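Local coordinates for MAGE domain-containing protein (Xenopus laevis, PDB 7DG2) that probably serves as the Nse3 subunit of the Smc5/6 complex, joining Nse1 and shaping Nse4 through its MAGE domain, with a likely part in DNA binding, at residues B[27-32]-B[75-80]; B[99-104]-B[123-128]; B[155-160]-B[170-175]; B[181-186]-B[205-210]. All coordinates share one frame; numbering follows the deposited sequence.

Interaction 1. Residues B[27-32]-B[75-80]; sequences KLPIKR and IYILTN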
loop_
_atom_site.group_PDB
_atom_site.type_symbol
_atom_site.label_atom_id
_atom_site.label_comp_id
_atom_site.label_asym_id
_atom_site.label_seq_id
_atom_site.Cartn_x
_atom_site.Cartn_y
_atom_site.Cartn_z
ATOM N N LYS B 27 7.468 -3.607 -5.810
ATOM C CA LYS B 27 8.849 -3.129 -5.902
ATOM C C LYS B 27 9.695 -4.000 -6.828
ATOM O O LYS B 27 10.908 -4.128 -6.645
ATOM C CB LYS B 27 9.500 -3.010 -4.519
ATOM C CG LYS B 27 8.796 -2.006 -3.597
ATOM C CD LYS B 27 8.784 -0.616 -4.205
ATOM C CE LYS B 27 7.988 0.360 -3.323
ATOM N NZ LYS B 27 8.026 1.757 -3.859
ATOM N N LEU B 28 9.061 -4.601 -7.833
ATOM C CA LEU B 28 9.842 -5.176 -8.921
ATOM C C LEU B 28 10.233 -4.072 -9.904
ATOM O O LEU B 28 9.405 -3.223 -10.245
ATOM C CB LEU B 28 9.042 -6.263 -9.643
ATOM C CG LEU B 28 8.600 -7.431 -8.767
ATOM C CD1 LEU B 28 7.827 -8.470 -9.586
ATOM C CD2 LEU B 28 9.811 -8.050 -8.079
ATOM N N PRO B 29 11.479 -4.035 -10.360
ATOM C CA PRO B 29 11.869 -2.983 -11.306
ATOM C C PRO B 29 11.061 -3.065 -12.591
ATOM O O PRO B 29 10.453 -4.087 -12.918
ATOM C CB PRO B 29 13.356 -3.254 -11.554
ATOM C CG PRO B 29 13.808 -3.973 -10.310
ATOM C CD PRO B 29 12.634 -4.838 -9.914
ATOM N N ILE B 30 11.059 -1.958 -13.332
ATOM C CA ILE B 30 10.200 -1.788 -14.497
ATOM C C ILE B 30 11.091 -1.570 -15.718
ATOM O O ILE B 30 11.800 -0.561 -15.796
ATOM C CB ILE B 30 9.235 -0.611 -14.310
ATOM C CG1 ILE B 30 8.515 -0.756 -12.961
ATOM C CG2 ILE B 30 8.277 -0.535 -15.504
ATOM C CD1 ILE B 30 7.815 0.525 -12.463
ATOM N N LYS B 31 11.031 -2.489 -16.685
ATOM C CA LYS B 31 11.882 -2.352 -17.871
ATOM C C LYS B 31 11.364 -1.252 -18.788
ATOM O O LYS B 31 10.177 -1.208 -19.100
ATOM C CB LYS B 31 11.936 -3.675 -18.651
ATOM C CG LYS B 31 12.516 -4.850 -17.884
ATOM C CD LYS B 31 12.383 -6.113 -18.719
ATOM C CE LYS B 31 12.946 -7.343 -18.024
ATOM N NZ LYS B 31 12.952 -8.494 -18.976
ATOM N N ARG B 32 12.262 -0.365 -19.250
ATOM C CA ARG B 32 11.863 0.592 -20.280
ATOM C C ARG B 32 11.228 -0.113 -21.474
ATOM O O ARG B 32 10.230 0.364 -22.035
ATOM C CB ARG B 32 13.080 1.403 -20.738
ATOM C CG ARG B 32 12.776 2.481 -21.744
ATOM C CD ARG B 32 14.078 3.132 -22.211
ATOM N NE ARG B 32 14.731 2.262 -23.191
ATOM C CZ ARG B 32 15.925 2.500 -23.718
ATOM N NH1 ARG B 32 16.592 3.588 -23.352
ATOM N NH2 ARG B 32 16.434 1.660 -24.617
ATOM N N ILE B 75 16.359 -0.491 -16.763
ATOM C CA ILE B 75 15.266 -0.810 -15.852
ATOM C C ILE B 75 15.149 0.304 -14.818
ATOM O O ILE B 75 16.155 0.841 -14.326
ATOM C CB ILE B 75 15.428 -2.198 -15.193
ATOM C CG1 ILE B 75 16.666 -2.264 -14.308
ATOM C CG2 ILE B 75 15.492 -3.287 -16.275
ATOM C CD1 ILE B 75 16.708 -3.499 -13.407
ATOM N N TYR B 76 13.910 0.672 -14.514
ATOM C CA TYR B 76 13.599 1.825 -13.678
ATOM C C TYR B 76 13.001 1.400 -12.348
ATOM O O TYR B 76 12.399 0.334 -12.232
ATOM C CB TYR B 76 12.585 2.743 -14.349
ATOM C CG TYR B 76 12.996 3.300 -15.695
ATOM C CD1 TYR B 76 14.222 3.924 -15.875
ATOM C CD2 TYR B 76 12.138 3.211 -16.779
ATOM C CE1 TYR B 76 14.583 4.442 -17.122
ATOM C CE2 TYR B 76 12.479 3.737 -18.014
ATOM C CZ TYR B 76 13.695 4.347 -18.181
ATOM O OH TYR B 76 14.029 4.846 -19.424
ATOM N N ILE B 77 13.147 2.275 -11.351
ATOM C CA ILE B 77 12.397 2.194 -10.103
ATOM C C ILE B 77 11.846 3.585 -9.808
ATOM O O ILE B 77 12.192 4.568 -10.464
ATOM C CB ILE B 77 13.246 1.689 -8.918
ATOM C CG1 ILE B 77 14.346 2.696 -8.575
ATOM C CG2 ILE B 77 13.835 0.307 -9.199
ATOM C CD1 ILE B 77 15.063 2.361 -7.263
ATOM N N LEU B 78 10.991 3.663 -8.785
ATOM C CA LEU B 78 10.472 4.934 -8.296
ATOM C C LEU B 78 11.024 5.165 -6.894
ATOM O O LEU B 78 10.880 4.300 -6.030
ATOM C CB LEU B 78 8.934 4.923 -8.264
ATOM C CG LEU B 78 8.210 4.769 -9.600
ATOM C CD1 LEU B 78 6.707 4.644 -9.350
ATOM C CD2 LEU B 78 8.510 5.951 -10.519
ATOM N N THR B 79 11.661 6.316 -6.670
ATOM C CA THR B 79 12.155 6.682 -5.343
ATOM C C THR B 79 11.464 7.959 -4.878
ATOM O O THR B 79 10.807 8.663 -5.651
ATOM C CB THR B 79 13.681 6.885 -5.328
ATOM O OG1 THR B 79 14.017 7.997 -6.159
ATOM C CG2 THR B 79 14.398 5.630 -5.828
ATOM N N ASN B 80 11.615 8.261 -3.588
ATOM C CA ASN B 80 10.861 9.348 -2.980
ATOM C C ASN B 80 11.678 10.636 -3.009
ATOM O O ASN B 80 12.854 10.643 -2.629
ATOM C CB ASN B 80 10.487 8.988 -1.542
ATOM C CG ASN B 80 9.221 9.666 -1.093
ATOM O OD1 ASN B 80 8.956 10.817 -1.460
ATOM N ND2 ASN B 80 8.407 8.948 -0.317
HETATM O O HOH W 1 10.580 2.976 -3.656
#
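Ile30 and Tyr76 form an antiparallel hydrogen-bonded pair, the Ile30 N-H giving to Tyr76 O at 2.9 Å in the carbonyl plane and the Tyr76 N-H returning to Ile30 O at 2.8 Å, tilted from the plane of the Ile30 carbonyl. On the face shared by these two residues, Arg32 lays its aliphatic chain obliquely against the phenol: CB is 3.6 Å from Tyr76 CE2, and CD 3.3 Å from Tyr76 OH. With Tyr76 CG anti to its carbonyl carbon (chi1 -59°), the ring lies against Arg32, the first residue of helix 32-40. A small strand edges the three-stranded sheet of a winged-helix unit, as expected of a MAGE homology domain. Were Tyr76 an alanine, the arginine methylenes would probably lose the ring they lie against and be freer to turn. On the face of Ile75 and Lys31 the contacts are between carbons: Ile75 CG2 meets Lys31 CG at 3.7 Å, and Pro29 CB touches Ile75 CD1 from beside the strand at 3.8 Å. A water joins Lys27 NZ to Leu78 O; the ammonium also pairs with Asp24 and donates to Thr65 O of the Nse4 chain. Ile30 packs on Tyr19 and Leu20 of helix 6-23.

Interaction 2. Residues B[99-104]-B[123-128]; sequences LGLLMV and EMLRRL
This is a buried, apolar helix-to-helix contact, in which Leu101 and Val104 of helix 94-111 meet Met124, Leu125 and Leu128 from helix 118-127 and its end. The axes of segments 99-104 and 123-127 come no nearer than 11.9 Å, their directions 135° apart, a wide separation that only side-chain ends bridge. Val104 CG1 is the focus: Met124 CE comes to 3.6 Å from it, and Leu128 CD1 reaches it tip to tip at 4.0 Å. That methyl stands anti to the valine backbone N (chi1 169°), which directs it at the facing helix. One turn earlier, Leu101 CD1 touches both branches of Leu125, CD1 and CD2 each at 3.9 Å, the two side chains crossing at about a right angle. Ile130 touches both leucines, and Val142 and Leu145 of helix 142-152 pack on Leu101. On the Nse4 chain, Thr13 packs against Met124. These ends fill part of the buried core between helices 94-111 and 118-127, consistent with the second winged-helix half of a MAGE domain.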
loop_
_atom_site.group_PDB
_atom_site.type_symbol
_atom_site.label_atom_id
_atom_site.label_comp_id
_atom_site.label_asym_id
_atom_site.label_seq_id
_atom_site.Cartn_x
_atom_site.Cartn_y
_atom_site.Cartn_z
ATOM N N LEU B 99 11.311 -3.960 6.088
ATOM C CA LEU B 99 12.424 -3.032 5.929
ATOM C C LEU B 99 13.349 -3.067 7.138
ATOM O O LEU B 99 14.561 -2.879 6.992
ATOM C CB LEU B 99 11.910 -1.603 5.699
ATOM C CG LEU B 99 12.986 -0.649 5.195
ATOM C CD1 LEU B 99 13.324 -0.977 3.741
ATOM C CD2 LEU B 99 12.542 0.778 5.328
ATOM N N GLY B 100 12.796 -3.299 8.334
ATOM C CA GLY B 100 13.645 -3.517 9.493
ATOM C C GLY B 100 14.602 -4.676 9.276
ATOM O O GLY B 100 15.803 -4.568 9.537
ATOM N N LEU B 101 14.081 -5.800 8.775
ATOM C CA LEU B 101 14.939 -6.955 8.521
ATOM C C LEU B 101 15.968 -6.640 7.444
ATOM O O LEU B 101 17.160 -6.934 7.598
ATOM C CB LEU B 101 14.098 -8.169 8.125
ATOM C CG LEU B 101 14.905 -9.378 7.653
ATOM C CD1 LEU B 101 15.842 -9.857 8.746
ATOM C CD2 LEU B 101 13.983 -10.508 7.216
ATOM N N LEU B 102 15.529 -6.021 6.347
ATOM C CA LEU B 102 16.464 -5.701 5.276
ATOM C C LEU B 102 17.571 -4.787 5.770
ATOM O O LEU B 102 18.745 -4.968 5.415
ATOM C CB LEU B 102 15.725 -5.058 4.101
ATOM C CG LEU B 102 16.645 -4.492 3.012
ATOM C CD1 LEU B 102 17.389 -5.615 2.302
ATOM C CD2 LEU B 102 15.806 -3.697 2.032
ATOM N N MET B 103 17.228 -3.797 6.599
ATOM C CA MET B 103 18.246 -2.856 7.052
ATOM C C MET B 103 19.312 -3.555 7.891
ATOM O O MET B 103 20.501 -3.215 7.819
ATOM C CB MET B 103 17.594 -1.730 7.852
ATOM C CG MET B 103 18.590 -0.786 8.515
ATOM S SD MET B 103 19.575 0.151 7.329
ATOM C CE MET B 103 18.725 1.744 7.373
ATOM N N VAL B 104 18.903 -4.534 8.690
ATOM C CA VAL B 104 19.862 -5.293 9.489
ATOM C C VAL B 104 20.816 -6.058 8.578
ATOM O O VAL B 104 22.029 -6.111 8.825
ATOM C CB VAL B 104 19.103 -6.228 10.447
ATOM C CG1 VAL B 104 20.051 -7.225 11.088
ATOM C CG2 VAL B 104 18.383 -5.414 11.502
ATOM N N GLU B 123 23.716 -16.638 10.694
ATOM C CA GLU B 123 24.274 -16.694 12.041
ATOM C C GLU B 123 23.851 -15.472 12.852
ATOM O O GLU B 123 23.389 -15.594 13.995
ATOM C CB GLU B 123 25.794 -16.805 11.942
ATOM C CG GLU B 123 26.556 -16.668 13.239
ATOM C CD GLU B 123 28.049 -16.861 13.032
ATOM O OE1 GLU B 123 28.636 -17.738 13.701
ATOM O OE2 GLU B 123 28.631 -16.151 12.178
ATOM N N MET B 124 23.978 -14.283 12.258
ATOM C CA MET B 124 23.494 -13.063 12.896
ATOM C C MET B 124 21.992 -13.136 13.159
ATOM O O MET B 124 21.535 -12.885 14.278
ATOM C CB MET B 124 23.825 -11.845 12.024
ATOM C CG MET B 124 23.256 -10.518 12.549
ATOM S SD MET B 124 23.660 -9.084 11.511
ATOM C CE MET B 124 22.701 -9.477 10.047
ATOM N N LEU B 125 21.208 -13.479 12.135
ATOM C CA LEU B 125 19.756 -13.450 12.285
ATOM C C LEU B 125 19.265 -14.459 13.319
ATOM O O LEU B 125 18.200 -14.260 13.917
ATOM C CB LEU B 125 19.077 -13.694 10.942
ATOM C CG LEU B 125 19.283 -12.589 9.905
ATOM C CD1 LEU B 125 18.401 -12.818 8.701
ATOM C CD2 LEU B 125 19.008 -11.215 10.523
ATOM N N ARG B 126 20.013 -15.540 13.552
ATOM C CA ARG B 126 19.592 -16.498 14.575
ATOM C C ARG B 126 19.492 -15.837 15.944
ATOM O O ARG B 126 18.593 -16.156 16.734
ATOM C CB ARG B 126 20.553 -17.686 14.628
ATOM C CG ARG B 126 20.204 -18.717 15.707
ATOM C CD ARG B 126 21.093 -19.957 15.612
ATOM N NE ARG B 126 20.404 -21.087 14.989
ATOM C CZ ARG B 126 21.000 -22.222 14.626
ATOM N NH1 ARG B 126 22.304 -22.383 14.815
ATOM N NH2 ARG B 126 20.292 -23.196 14.067
ATOM N N ARG B 127 20.403 -14.903 16.241
ATOM C CA ARG B 127 20.340 -14.186 17.510
ATOM C C ARG B 127 19.131 -13.261 17.586
ATOM O O ARG B 127 18.745 -12.849 18.685
ATOM C CB ARG B 127 21.633 -13.402 17.736
ATOM C CG ARG B 127 22.857 -14.301 17.868
ATOM C CD ARG B 127 24.073 -13.548 18.390
ATOM N NE ARG B 127 24.557 -12.545 17.446
ATOM C CZ ARG B 127 25.306 -12.818 16.382
ATOM N NH1 ARG B 127 25.702 -11.841 15.574
ATOM N NH2 ARG B 127 25.667 -14.072 16.122
ATOM N N LEU B 128 18.528 -12.925 16.448
ATOM C CA LEU B 128 17.269 -12.200 16.415
ATOM C C LEU B 128 16.072 -13.141 16.316
ATOM O O LEU B 128 14.968 -12.698 15.979
ATOM C CB LEU B 128 17.276 -11.198 15.255
ATOM C CG LEU B 128 18.496 -10.274 15.251
ATOM C CD1 LEU B 128 18.496 -9.361 14.030
ATOM C CD2 LEU B 128 18.540 -9.443 16.525
#

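Interaction 3. Residues B[155-160]-B[170-175]; sequences YLEYNK and EFRWGQ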
loop_
_atom_site.group_PDB
_atom_site.type_symbol
_atom_site.label_atom_id
_atom_site.label_comp_id
_atom_site.label_asym_id
_atom_site.label_seq_id
_atom_site.Cartn_x
_atom_site.Cartn_y
_atom_site.Cartn_z
ATOM N N TYR B 155 17.019 -5.305 -3.898
ATOM C CA TYR B 155 17.621 -4.811 -2.664
ATOM C C TYR B 155 18.920 -5.535 -2.355
ATOM O O TYR B 155 19.839 -4.942 -1.790
ATOM C CB TYR B 155 16.668 -4.978 -1.484
ATOM C CG TYR B 155 15.602 -3.916 -1.374
ATOM C CD1 TYR B 155 15.944 -2.580 -1.212
ATOM C CD2 TYR B 155 14.253 -4.263 -1.372
ATOM C CE1 TYR B 155 14.962 -1.602 -1.073
ATOM C CE2 TYR B 155 13.272 -3.304 -1.251
ATOM C CZ TYR B 155 13.628 -1.984 -1.090
ATOM O OH TYR B 155 12.634 -1.039 -0.979
ATOM N N LEU B 156 19.014 -6.812 -2.717
ATOM C CA LEU B 156 20.204 -7.603 -2.457
ATOM C C LEU B 156 20.618 -8.340 -3.722
ATOM O O LEU B 156 19.789 -8.643 -4.584
ATOM C CB LEU B 156 19.956 -8.625 -1.345
ATOM C CG LEU B 156 19.553 -8.110 0.042
ATOM C CD1 LEU B 156 19.157 -9.266 0.945
ATOM C CD2 LEU B 156 20.670 -7.287 0.660
ATOM N N GLU B 157 21.912 -8.622 -3.813
ATOM C CA GLU B 157 22.457 -9.608 -4.740
ATOM C C GLU B 157 22.757 -10.891 -3.976
ATOM O O GLU B 157 23.197 -10.848 -2.825
ATOM C CB GLU B 157 23.740 -9.104 -5.396
ATOM C CG GLU B 157 23.568 -8.051 -6.455
ATOM C CD GLU B 157 24.894 -7.700 -7.096
ATOM O OE1 GLU B 157 25.912 -8.336 -6.732
ATOM O OE2 GLU B 157 24.925 -6.793 -7.957
ATOM N N TYR B 158 22.541 -12.029 -4.637
ATOM C CA TYR B 158 22.666 -13.357 -4.038
ATOM C C TYR B 158 23.496 -14.169 -5.022
ATOM O O TYR B 158 22.954 -14.681 -6.004
ATOM C CB TYR B 158 21.292 -13.982 -3.807
ATOM C CG TYR B 158 21.266 -15.304 -3.073
ATOM C CD1 TYR B 158 21.814 -15.427 -1.808
ATOM C CD2 TYR B 158 20.660 -16.428 -3.640
ATOM C CE1 TYR B 158 21.764 -16.629 -1.116
ATOM C CE2 TYR B 158 20.609 -17.636 -2.956
ATOM C CZ TYR B 158 21.166 -17.732 -1.696
ATOM O OH TYR B 158 21.129 -18.922 -1.000
ATOM N N ASN B 159 24.803 -14.258 -4.774
ATOM C CA ASN B 159 25.762 -14.716 -5.772
ATOM C C ASN B 159 26.492 -15.965 -5.302
ATOM O O ASN B 159 26.875 -16.068 -4.134
ATOM C CB ASN B 159 26.784 -13.620 -6.080
ATOM C CG ASN B 159 26.136 -12.337 -6.575
ATOM O OD1 ASN B 159 25.164 -12.376 -7.328
ATOM N ND2 ASN B 159 26.676 -11.191 -6.151
ATOM N N LYS B 160 26.694 -16.910 -6.223
ATOM C CA LYS B 160 27.503 -18.079 -5.906
ATOM C C LYS B 160 28.938 -17.659 -5.632
ATOM O O LYS B 160 29.511 -16.839 -6.357
ATOM C CB LYS B 160 27.464 -19.087 -7.057
ATOM C CG LYS B 160 26.159 -19.842 -7.179
ATOM C CD LYS B 160 26.114 -20.667 -8.457
ATOM C CE LYS B 160 24.789 -21.395 -8.590
ATOM N NZ LYS B 160 24.728 -22.197 -9.839
ATOM N N GLU B 170 26.994 -15.794 -1.287
ATOM C CA GLU B 170 27.303 -14.575 -0.556
ATOM C C GLU B 170 26.389 -13.451 -1.028
ATOM O O GLU B 170 25.840 -13.484 -2.133
ATOM C CB GLU B 170 28.770 -14.172 -0.723
ATOM C CG GLU B 170 29.175 -13.935 -2.163
ATOM C CD GLU B 170 30.679 -13.902 -2.339
ATOM O OE1 GLU B 170 31.399 -14.147 -1.347
ATOM O OE2 GLU B 170 31.135 -13.628 -3.468
ATOM N N PHE B 171 26.240 -12.444 -0.174
ATOM C CA PHE B 171 25.317 -11.346 -0.407
ATOM C C PHE B 171 26.066 -10.036 -0.603
ATOM O O PHE B 171 27.065 -9.771 0.075
ATOM C CB PHE B 171 24.367 -11.178 0.773
ATOM C CG PHE B 171 23.282 -12.202 0.860
ATOM C CD1 PHE B 171 22.081 -12.014 0.190
ATOM C CD2 PHE B 171 23.421 -13.313 1.681
ATOM C CE1 PHE B 171 21.052 -12.927 0.320
ATOM C CE2 PHE B 171 22.394 -14.225 1.818
ATOM C CZ PHE B 171 21.217 -14.039 1.131
ATOM N N ARG B 172 25.560 -9.203 -1.514
ATOM C CA ARG B 172 25.974 -7.813 -1.640
ATOM C C ARG B 172 24.719 -6.949 -1.678
ATOM O O ARG B 172 23.607 -7.453 -1.853
ATOM C CB ARG B 172 26.807 -7.580 -2.912
ATOM C CG ARG B 172 27.981 -8.536 -3.093
ATOM C CD ARG B 172 28.798 -8.162 -4.329
ATOM N NE ARG B 172 29.325 -6.802 -4.227
ATOM C CZ ARG B 172 30.488 -6.495 -3.660
ATOM N NH1 ARG B 172 31.245 -7.459 -3.148
ATOM N NH2 ARG B 172 30.897 -5.230 -3.599
ATOM N N TRP B 173 24.899 -5.636 -1.524
ATOM C CA TRP B 173 23.796 -4.717 -1.797
ATOM C C TRP B 173 23.378 -4.814 -3.258
ATOM O O TRP B 173 24.225 -4.893 -4.157
ATOM C CB TRP B 173 24.196 -3.268 -1.519
ATOM C CG TRP B 173 24.315 -2.857 -0.092
ATOM C CD1 TRP B 173 24.565 -3.650 0.986
ATOM C CD2 TRP B 173 24.211 -1.517 0.402
ATOM N NE1 TRP B 173 24.619 -2.880 2.135
ATOM C CE2 TRP B 173 24.400 -1.568 1.798
ATOM C CE3 TRP B 173 23.967 -0.277 -0.204
ATOM C CZ2 TRP B 173 24.348 -0.427 2.604
ATOM C CZ3 TRP B 173 23.917 0.862 0.602
ATOM C CH2 TRP B 173 24.113 0.776 1.989
ATOM N N GLY B 174 22.052 -4.768 -3.496
ATOM C CA GLY B 174 21.524 -4.652 -4.838
ATOM C C GLY B 174 21.367 -3.201 -5.300
ATOM O O GLY B 174 21.495 -2.258 -4.522
ATOM N N GLN B 175 21.060 -3.058 -6.595
ATOM C CA GLN B 175 20.942 -1.741 -7.209
ATOM C C GLN B 175 19.861 -0.896 -6.543
ATOM O O GLN B 175 20.004 0.329 -6.434
ATOM C CB GLN B 175 20.648 -1.903 -8.704
ATOM C CG GLN B 175 21.797 -2.524 -9.529
ATOM C CD GLN B 175 21.306 -3.193 -10.819
ATOM O OE1 GLN B 175 20.195 -3.736 -10.871
ATOM N NE2 GLN B 175 22.137 -3.157 -11.863
HETATM O O HOH W 2 29.433 -11.486 -4.901
#
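Strands 156-160 and 169-173 pair antiparallel as a beta hairpin, with Glu157-Arg172 and Asn159-Glu170 as hydrogen-bonded pairs and Tyr158-Phe171 as a non-hydrogen-bonded pair between them. It forms two strands of a three-stranded sheet, consistent with the wing of a winged-helix unit. Beyond it, Gly174 N bonds to Tyr155 O at 2.8 Å, from above the carbonyl plane. On one face the Tyr158 and Phe171 rings meet obliquely, planes at 40°: Tyr158 CD1 sits over the phenylalanine ring near its rim, 3.3 Å from Phe171 CZ. Tyr158 OH bonds onward to Glu118, and Ile109 and Ile121 pack on Phe171. Putting a serine at Phe171 would probably open a gap beside Tyr158 and Leu156, whose CD1 lies 4.1 Å from Phe171 CD1. The polar face carries Glu157 and Arg172 side by side, beyond salt-bridge range. Asn159 ND2 gives a bond to Glu157 OE1 at 3.0 Å, with the acceptor in the plane of the asparagine amide, and another to a water that donates to Glu170 OE2.

Interaction 4. Residues B[181-186]-B[205-210]; sequences TSKMKV and YKDAQE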
loop_
_atom_site.group_PDB
_atom_site.type_symbol
_atom_site.label_atom_id
_atom_site.label_comp_id
_atom_site.label_asym_id
_atom_site.label_seq_id
_atom_site.Cartn_x
_atom_site.Cartn_y
_atom_site.Cartn_z
ATOM N N THR B 181 18.807 4.000 -0.372
ATOM C CA THR B 181 19.549 4.423 0.820
ATOM C C THR B 181 20.994 4.681 0.390
ATOM O O THR B 181 21.293 4.885 -0.790
ATOM C CB THR B 181 19.370 3.396 1.964
ATOM O OG1 THR B 181 19.859 3.945 3.199
ATOM C CG2 THR B 181 20.082 2.067 1.680
ATOM N N SER B 182 21.910 4.736 1.353
ATOM C CA SER B 182 23.304 5.007 1.046
ATOM C C SER B 182 24.157 4.369 2.128
ATOM O O SER B 182 23.677 4.043 3.211
ATOM C CB SER B 182 23.591 6.510 0.978
ATOM O OG SER B 182 23.615 7.085 2.281
ATOM N N LYS B 183 25.446 4.217 1.834
ATOM C CA LYS B 183 26.342 3.697 2.861
ATOM C C LYS B 183 26.351 4.590 4.097
ATOM O O LYS B 183 26.336 4.088 5.227
ATOM C CB LYS B 183 27.754 3.542 2.297
ATOM C CG LYS B 183 27.902 2.401 1.297
ATOM C CD LYS B 183 29.332 2.358 0.780
ATOM C CE LYS B 183 29.561 1.175 -0.137
ATOM N NZ LYS B 183 30.971 1.189 -0.678
ATOM N N MET B 184 26.359 5.918 3.911
ATOM C CA MET B 184 26.415 6.809 5.069
ATOM C C MET B 184 25.129 6.736 5.878
ATOM O O MET B 184 25.167 6.741 7.113
ATOM C CB MET B 184 26.701 8.247 4.626
ATOM C CG MET B 184 26.942 9.212 5.779
ATOM S SD MET B 184 28.382 8.738 6.764
ATOM C CE MET B 184 29.719 9.298 5.701
ATOM N N LYS B 185 23.977 6.653 5.204
ATOM C CA LYS B 185 22.724 6.494 5.934
ATOM C C LYS B 185 22.704 5.197 6.736
ATOM O O LYS B 185 22.249 5.181 7.882
ATOM C CB LYS B 185 21.537 6.534 4.963
ATOM C CG LYS B 185 21.249 7.895 4.357
ATOM C CD LYS B 185 20.655 8.850 5.379
ATOM C CE LYS B 185 20.081 10.094 4.688
ATOM N NZ LYS B 185 19.705 11.166 5.651
ATOM N N VAL B 186 23.187 4.093 6.151
ATOM C CA VAL B 186 23.200 2.831 6.889
ATOM C C VAL B 186 24.176 2.915 8.065
ATOM O O VAL B 186 23.893 2.424 9.166
ATOM C CB VAL B 186 23.527 1.663 5.944
ATOM C CG1 VAL B 186 23.747 0.382 6.743
ATOM C CG2 VAL B 186 22.381 1.464 4.935
ATOM N N TYR B 205 33.291 4.717 7.835
ATOM C CA TYR B 205 33.027 6.121 7.542
ATOM C C TYR B 205 33.740 6.569 6.272
ATOM O O TYR B 205 33.156 7.268 5.438
ATOM C CB TYR B 205 33.455 6.982 8.728
ATOM C CG TYR B 205 33.020 8.417 8.623
ATOM C CD1 TYR B 205 31.788 8.821 9.117
ATOM C CD2 TYR B 205 33.851 9.376 8.062
ATOM C CE1 TYR B 205 31.390 10.138 9.035
ATOM C CE2 TYR B 205 33.457 10.692 7.975
ATOM C CZ TYR B 205 32.227 11.067 8.463
ATOM O OH TYR B 205 31.832 12.382 8.384
ATOM N N LYS B 206 35.010 6.189 6.110
ATOM C CA LYS B 206 35.714 6.584 4.895
ATOM C C LYS B 206 35.098 5.922 3.670
ATOM O O LYS B 206 34.960 6.559 2.619
ATOM C CB LYS B 206 37.204 6.251 5.006
ATOM C CG LYS B 206 38.026 6.779 3.835
ATOM C CD LYS B 206 39.518 6.821 4.143
ATOM C CE LYS B 206 40.297 7.450 2.988
ATOM N NZ LYS B 206 41.728 7.703 3.341
ATOM N N ASP B 207 34.701 4.650 3.793
ATOM C CA ASP B 207 34.058 3.970 2.673
ATOM C C ASP B 207 32.741 4.646 2.305
ATOM O O ASP B 207 32.397 4.753 1.122
ATOM C CB ASP B 207 33.842 2.499 3.013
ATOM C CG ASP B 207 33.318 1.700 1.837
ATOM O OD1 ASP B 207 33.810 1.900 0.706
ATOM O OD2 ASP B 207 32.422 0.866 2.042
ATOM N N ALA B 208 32.006 5.131 3.303
ATOM C CA ALA B 208 30.725 5.776 3.038
ATOM C C ALA B 208 30.888 7.154 2.409
ATOM O O ALA B 208 29.967 7.627 1.735
ATOM C CB ALA B 208 29.916 5.872 4.336
ATOM N N GLN B 209 32.037 7.806 2.605
ATOM C CA GLN B 209 32.252 9.124 2.018
ATOM C C GLN B 209 32.571 9.049 0.531
ATOM O O GLN B 209 32.216 9.966 -0.217
ATOM C CB GLN B 209 33.377 9.855 2.754
ATOM C CG GLN B 209 33.035 10.263 4.173
ATOM C CD GLN B 209 33.732 11.540 4.602
ATOM O OE1 GLN B 209 34.960 11.611 4.634
ATOM N NE2 GLN B 209 32.946 12.563 4.933
ATOM N N GLU B 210 33.232 7.983 0.084
ATOM C CA GLU B 210 33.622 7.845 -1.319
ATOM C C GLU B 210 32.561 7.134 -2.154
ATOM O O GLU B 210 31.460 7.655 -2.354
ATOM C CB GLU B 210 34.955 7.098 -1.426
ATOM C CG GLU B 210 36.166 7.958 -1.091
ATOM C CD GLU B 210 37.012 7.377 0.029
ATOM O OE1 GLU B 210 37.259 6.150 0.015
ATOM O OE2 GLU B 210 37.425 8.150 0.924
HETATM O O HOH W 3 27.253 7.133 1.296
#
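Met184 and Ala208 form the close-packed centre of this meeting between the start of helix 183-193 and the last turns of helix 202-209. The methyl of Ala208 is wedged between the side chains of Lys183 and Met184: its CB lies 3.8 Å from Lys183 CB and 3.7 Å from Met184 CE. Bends at chi2 (61°) and chi3 (77°) curl the methionine back over the second helix. There its CE stands over one face of the Tyr205 ring, 3.8 Å from Tyr205 CE1, in a CH-pi contact offset toward the rim, while SD sits more obliquely beside the ring to make a Met-aromatic pair. The solvent side is looser: here the exposed Gln209 runs its CG alongside Met184 CE at 3.8 Å. Helix 183-193 starts from a classical N-cap, for Ser182 OG accepts the N-H of Lys185 at 3.0 Å. The N-H of Met184 instead donates to a water that in turn donates a hydrogen bond to Ala208 O. On the polar side, Lys183 stretches out fully beyond CG to reach Asp207. Its NZ is 3.1 Å from Asp207 OD2, on the syn side but 34° out of the carboxylate plane, and makes a weak second bond to OD1. Asn114 also donates to Asp207 OD2, giving that oxygen a second partner, and Phe110 of helix 94-111 lies against both charged side chains.

The four contacts follow one another in series along the chain, and their spacing reflects a two-part architecture. Interaction 1 belongs to the N-terminal sheet; its centre is about 25 Å from that of interaction 2, and it touches none of the others. Interactions 2, 3 and 4 form a continuous body instead. Helix 94-111 links the first two, Leu102 packing on Tyr155 and Leu156, and its Met103 reaches Val186 of interaction 4. Trp173, at the end of the hairpin, closes the circuit by lying against Val186 and the Ser182-Lys183 backbone. Nse4 contacts residues in the segments of all four, consistent with both halves of the MAGE domain helping to shape that partner.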